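Local coordinates for putative polyprenyl synthetase (Streptomyces coelicolor, PDB 3NF2), which probably joins isoprenyl diphosphate units into longer prenyl chains in a magnesium-dependent reaction, at residues Glu67-Ala72 against Gly199-Arg204; Glu317-Val322 against Arg331-Ala336. One frame throughout, in Å; residues are numbered along the deposited sequence. Where two conformers were deposited one is given.

Contact 1: residues Glu67-Ala72 against Gly199-Arg204; sequences EVTGAA and GGADER
Ala71 and Gly199 bring the two backbones nearest, CA to CA 5.9 Å, where two turns that each follow a helix meet: Gly70 has positive phi just beyond helix 57-67, and Gly200 is the C-prime residue of a Schellman motif closing helix 173-198. Thr69 carries most of the contact. Its CG2, anti to its own carbonyl carbon, meets the methyl of Ala201, CG2 to CB 3.7 Å, and lies equally near the carbonyl O of Gly199. On the other branch Thr69 OG1 stands 3.4 Å from Gly199 O, a touch without a bond, because the hydroxyl is hydrogen-bonded to the carbonyl O of Ala66 one turn back. A CB on Gly199 would sit 2.4 Å from Thr69 OG1, a clash, so glycine suits the close approach. Ala71 adds its methyl, CB 4.5 Å from Gly199 CA. A glycine in place of Thr69 would probably leave the Ala201 methyl without its apolar neighbour and Ala66 O without its side-chain donor. The contact thus joins two helix ends in this largely helical isoprenoid synthase fold: residues 67-72 lead on to helix 77-98, Gly199-Arg204 run into helix 203-230, and Val68 rests on Val328 of helix 326-339.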
loop_
_atom_site.group_PDB
_atom_site.type_symbol
_atom_site.label_atom_id
_atom_site.label_comp_id
_atom_site.label_asym_id
_atom_site.label_seq_id
_atom_site.Cartn_x
_atom_site.Cartn_y
_atom_site.Cartn_z
ATOM N N GLU A 67 -24.760 -1.276 -15.105
ATOM C CA GLU A 67 -25.934 -1.310 -15.994
ATOM C C GLU A 67 -25.950 -2.442 -17.021
ATOM O O GLU A 67 -27.016 -2.803 -17.513
ATOM C CB GLU A 67 -26.080 0.018 -16.722
ATOM C CG GLU A 67 -26.381 1.177 -15.810
ATOM C CD GLU A 67 -26.390 2.487 -16.544
ATOM O OE1 GLU A 67 -27.462 3.119 -16.609
ATOM O OE2 GLU A 67 -25.331 2.883 -17.068
ATOM N N VAL A 68 -24.769 -2.977 -17.341
ATOM C CA VAL A 68 -24.594 -4.135 -18.232
ATOM C C VAL A 68 -25.426 -5.350 -17.783
ATOM O O VAL A 68 -26.020 -6.051 -18.612
ATOM C CB VAL A 68 -23.077 -4.503 -18.364
ATOM C CG1 VAL A 68 -22.842 -5.857 -19.054
ATOM C CG2 VAL A 68 -22.338 -3.409 -19.110
ATOM N N THR A 69 -25.482 -5.579 -16.472
ATOM C CA THR A 69 -26.276 -6.674 -15.920
ATOM C C THR A 69 -27.742 -6.273 -15.749
ATOM O O THR A 69 -28.596 -7.128 -15.527
ATOM C CB THR A 69 -25.730 -7.146 -14.559
ATOM O OG1 THR A 69 -25.595 -6.023 -13.683
ATOM C CG2 THR A 69 -24.379 -7.810 -14.722
ATOM N N GLY A 70 -28.024 -4.973 -15.847
ATOM C CA GLY A 70 -29.373 -4.452 -15.634
ATOM C C GLY A 70 -29.561 -3.749 -14.297
ATOM O O GLY A 70 -30.608 -3.141 -14.049
ATOM N N ALA A 71 -28.544 -3.823 -13.438
ATOM C CA ALA A 71 -28.583 -3.198 -12.114
ATOM C C ALA A 71 -28.560 -1.671 -12.199
ATOM O O ALA A 71 -28.255 -1.103 -13.250
ATOM C CB ALA A 71 -27.431 -3.715 -11.248
ATOM N N ALA A 72 -28.910 -1.015 -11.099
ATOM C CA ALA A 72 -28.900 0.444 -11.017
ATOM C C ALA A 72 -27.450 0.945 -11.000
ATOM O O ALA A 72 -26.558 0.225 -10.535
ATOM C CB ALA A 72 -29.648 0.908 -9.764
ATOM N N GLY A 199 -22.755 -6.329 -9.976
ATOM C CA GLY A 199 -24.126 -6.632 -10.392
ATOM C C GLY A 199 -24.383 -8.094 -10.737
ATOM O O GLY A 199 -25.449 -8.427 -11.249
ATOM N N GLY A 200 -23.403 -8.961 -10.479
ATOM C CA GLY A 200 -23.573 -10.412 -10.628
ATOM C C GLY A 200 -23.071 -11.107 -11.892
ATOM O O GLY A 200 -23.243 -12.324 -12.023
ATOM N N ALA A 201 -22.454 -10.355 -12.814
ATOM C CA ALA A 201 -21.934 -10.902 -14.089
ATOM C C ALA A 201 -20.927 -12.046 -13.906
ATOM O O ALA A 201 -20.136 -12.020 -12.957
ATOM C CB ALA A 201 -21.312 -9.796 -14.922
ATOM N N ASP A 202 -20.956 -13.031 -14.815
ATOM C CA ASP A 202 -20.061 -14.199 -14.745
ATOM C C ASP A 202 -18.637 -13.823 -15.163
ATOM O O ASP A 202 -18.406 -12.745 -15.718
ATOM C CB ASP A 202 -20.588 -15.371 -15.602
ATOM C CG ASP A 202 -19.968 -16.724 -15.213
ATOM O OD1 ASP A 202 -19.371 -17.394 -16.087
ATOM O OD2 ASP A 202 -20.060 -17.111 -14.030
ATOM N N GLU A 203 -17.698 -14.730 -14.901
ATOM C CA GLU A 203 -16.274 -14.507 -15.116
ATOM C C GLU A 203 -15.890 -14.213 -16.568
ATOM O O GLU A 203 -14.889 -13.547 -16.812
ATOM C CB GLU A 203 -15.466 -15.686 -14.549
ATOM C CG GLU A 203 -14.372 -15.286 -13.527
ATOM C CD GLU A 203 -14.923 -14.686 -12.217
ATOM O OE1 GLU A 203 -16.033 -15.070 -11.787
ATOM O OE2 GLU A 203 -14.234 -13.832 -11.611
ATOM N N ARG A 204 -16.701 -14.679 -17.518
ATOM C CA ARG A 204 -16.464 -14.429 -18.946
ATOM C C ARG A 204 -16.963 -13.059 -19.431
ATOM O O ARG A 204 -16.309 -12.422 -20.265
ATOM C CB ARG A 204 -17.053 -15.553 -19.807
ATOM C CG ARG A 204 -16.222 -16.845 -19.812
ATOM C CD ARG A 204 -16.560 -17.760 -20.996
ATOM N NE ARG A 204 -16.134 -17.190 -22.282
ATOM C CZ ARG A 204 -16.953 -16.628 -23.175
ATOM N NH1 ARG A 204 -16.463 -16.137 -24.309
ATOM N NH2 ARG A 204 -18.262 -16.555 -22.939
#

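Contact 2: residues Glu317-Val322 against Arg331-Ala336; sequences EALDAV and RFTALA
Leu319 reaches over to Phe332 and Thr333 in an antiparallel alpha-helical hairpin near the C terminus of the largely helical isoprenoid synthase fold: helix 300-319 ends, a type I beta turn runs from Leu319 to Val322, and helix 326-339 comes back alongside. The CA atoms of Leu319 and Phe332 are 8.1 Å apart, a gap that the leucine side chain spans. Its CB points toward the second helix; CD1 lies anti to CA (chi2 176°), which carries that methyl out to the Phe332 methylene, and both methyls touch. Leu319 CD1 comes nearest, 3.6 Å from Phe332 CB. Leu319 CD2 lies beside the same methylene and reaches the root of the ring, 3.9 Å from Phe332 CG, in an oblique approach. The fork of the leucine therefore holds the Phe332 methylene, the two side chains crossing at about a right angle. From CB the phenyl ring turns away from Leu319 and packs on Leu61 and Leu64 of helix 57-67, while the ring of Tyr212 from helix 203-230 meets it nearly perpendicularly. Tyr212 also touches Leu319 and hydrogen-bonds through its OH to the carbonyl O of Phe332, so one residue of helix 203-230 touches both helices of the hairpin. Leu319 and Phe332 are buried; Thr333 is partly exposed. Its hydroxyl lies beside the threonine's own backbone N and is hydrogen-bonded to the carbonyl O of Arg329 in the preceding turn, so what it offers Leu319 is van der Waals contact, Thr333 OG1 to Leu319 CD1 3.6 Å.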
loop_
_atom_site.group_PDB
_atom_site.type_symbol
_atom_site.label_atom_id
_atom_site.label_comp_id
_atom_site.label_asym_id
_atom_site.label_seq_id
_atom_site.Cartn_x
_atom_site.Cartn_y
_atom_site.Cartn_z
ATOM N N GLU A 317 -14.546 -3.138 -30.595
ATOM C CA GLU A 317 -14.807 -4.469 -31.128
ATOM C C GLU A 317 -14.856 -5.565 -30.041
ATOM O O GLU A 317 -15.397 -6.648 -30.273
ATOM C CB GLU A 317 -13.858 -4.756 -32.314
ATOM C CG GLU A 317 -13.131 -6.096 -32.399
ATOM C CD GLU A 317 -12.105 -6.119 -33.546
ATOM O OE1 GLU A 317 -12.232 -5.303 -34.489
ATOM O OE2 GLU A 317 -11.170 -6.950 -33.509
ATOM N N ALA A 318 -14.341 -5.274 -28.846
ATOM C CA ALA A 318 -14.518 -6.193 -27.708
ATOM C C ALA A 318 -15.918 -6.071 -27.082
ATOM O O ALA A 318 -16.459 -7.057 -26.587
ATOM C CB ALA A 318 -13.432 -6.000 -26.657
ATOM N N LEU A 319 -16.493 -4.865 -27.111
ATOM C CA LEU A 319 -17.875 -4.630 -26.667
ATOM C C LEU A 319 -18.897 -5.459 -27.432
ATOM O O LEU A 319 -19.903 -5.878 -26.860
ATOM C CB LEU A 319 -18.265 -3.165 -26.846
ATOM C CG LEU A 319 -17.997 -2.109 -25.781
ATOM C CD1 LEU A 319 -18.422 -0.761 -26.331
ATOM C CD2 LEU A 319 -18.712 -2.407 -24.473
ATOM N N ASP A 320 -18.648 -5.655 -28.728
ATOM C CA ASP A 320 -19.493 -6.471 -29.606
ATOM C C ASP A 320 -19.662 -7.907 -29.087
ATOM O O ASP A 320 -20.718 -8.519 -29.271
ATOM C CB ASP A 320 -18.907 -6.493 -31.026
ATOM C CG ASP A 320 -18.813 -5.098 -31.659
ATOM O OD1 ASP A 320 -19.337 -4.120 -31.069
ATOM O OD2 ASP A 320 -18.229 -4.986 -32.765
ATOM N N ALA A 321 -18.624 -8.419 -28.421
ATOM C CA ALA A 321 -18.578 -9.798 -27.923
ATOM C C ALA A 321 -19.437 -10.065 -26.678
ATOM O O ALA A 321 -19.688 -11.225 -26.337
ATOM C CB ALA A 321 -17.119 -10.221 -27.666
ATOM N N VAL A 322 -19.874 -9.007 -25.998
ATOM C CA VAL A 322 -20.665 -9.172 -24.772
ATOM C C VAL A 322 -22.149 -8.811 -24.894
ATOM O O VAL A 322 -22.514 -7.714 -25.346
ATOM C CB VAL A 322 -20.045 -8.465 -23.535
ATOM C CG1 VAL A 322 -19.318 -9.480 -22.662
ATOM C CG2 VAL A 322 -19.122 -7.329 -23.948
ATOM N N ARG A 331 -23.567 3.797 -24.781
ATOM C CA ARG A 331 -22.920 4.673 -23.813
ATOM C C ARG A 331 -21.424 4.352 -23.676
ATOM O O ARG A 331 -20.592 5.261 -23.611
ATOM C CB ARG A 331 -23.651 4.616 -22.467
ATOM C CG ARG A 331 -24.862 5.543 -22.395
ATOM C CD ARG A 331 -25.721 5.282 -21.166
ATOM N NE ARG A 331 -26.522 6.456 -20.810
ATOM C CZ ARG A 331 -27.341 6.528 -19.762
ATOM N NH1 ARG A 331 -28.017 7.648 -19.526
ATOM N NH2 ARG A 331 -27.492 5.487 -18.949
ATOM N N PHE A 332 -21.093 3.061 -23.675
ATOM C CA PHE A 332 -19.702 2.605 -23.642
ATOM C C PHE A 332 -18.931 3.009 -24.902
ATOM O O PHE A 332 -17.750 3.364 -24.836
ATOM C CB PHE A 332 -19.662 1.090 -23.500
ATOM C CG PHE A 332 -19.612 0.602 -22.083
ATOM C CD1 PHE A 332 -20.754 0.141 -21.452
ATOM C CD2 PHE A 332 -18.408 0.572 -21.388
ATOM C CE1 PHE A 332 -20.696 -0.326 -20.145
ATOM C CE2 PHE A 332 -18.342 0.100 -20.083
ATOM C CZ PHE A 332 -19.486 -0.348 -19.460
ATOM N N THR A 333 -19.615 2.941 -26.043
ATOM C CA THR A 333 -19.080 3.360 -27.338
ATOM C C THR A 333 -18.757 4.861 -27.383
ATOM O O THR A 333 -17.737 5.256 -27.941
ATOM C CB THR A 333 -20.055 2.940 -28.477
ATOM O OG1 THR A 333 -20.006 1.511 -28.643
ATOM C CG2 THR A 333 -19.734 3.632 -29.818
ATOM N N ALA A 334 -19.595 5.683 -26.763
ATOM C CA ALA A 334 -19.417 7.134 -26.798
ATOM C C ALA A 334 -18.278 7.639 -25.912
ATOM O O ALA A 334 -17.662 8.666 -26.218
ATOM C CB ALA A 334 -20.718 7.842 -26.445
ATOM N N LEU A 335 -18.014 6.935 -24.811
ATOM C CA LEU A 335 -16.871 7.248 -23.951
ATOM C C LEU A 335 -15.571 6.988 -24.698
ATOM O O LEU A 335 -14.634 7.790 -24.629
ATOM C CB LEU A 335 -16.911 6.429 -22.661
ATOM C CG LEU A 335 -17.906 6.905 -21.600
ATOM C CD1 LEU A 335 -18.125 5.829 -20.568
ATOM C CD2 LEU A 335 -17.459 8.204 -20.932
ATOM N N ALA A 336 -15.550 5.876 -25.433
ATOM C CA ALA A 336 -14.417 5.492 -26.269
ATOM C C ALA A 336 -14.063 6.544 -27.321
ATOM O O ALA A 336 -12.884 6.767 -27.599
ATOM C CB ALA A 336 -14.662 4.136 -26.914
#

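From the N terminus, helix 57-67 ends at contact 1, whose second segment comes 127 residues later, after helix 173-198; the long loop it closes is mostly helix. Contact 2 opens after contact 1 has closed, and its two segments lie only 9 residues apart at their closest ends, so the two are in series and neither encloses the other. Their centres are nevertheless about 15 Å apart, on the same side of the chain's centre, and they touch directly: Val68 CG2 packs 3.6 Å from Phe332 CE1, and Glu67 OE1 forms a long, weak ion pair with Arg331 NH2. Together they tie the end of helix 57-67 and the turn between helices 173-198 and 203-230 to the C-terminal hairpin.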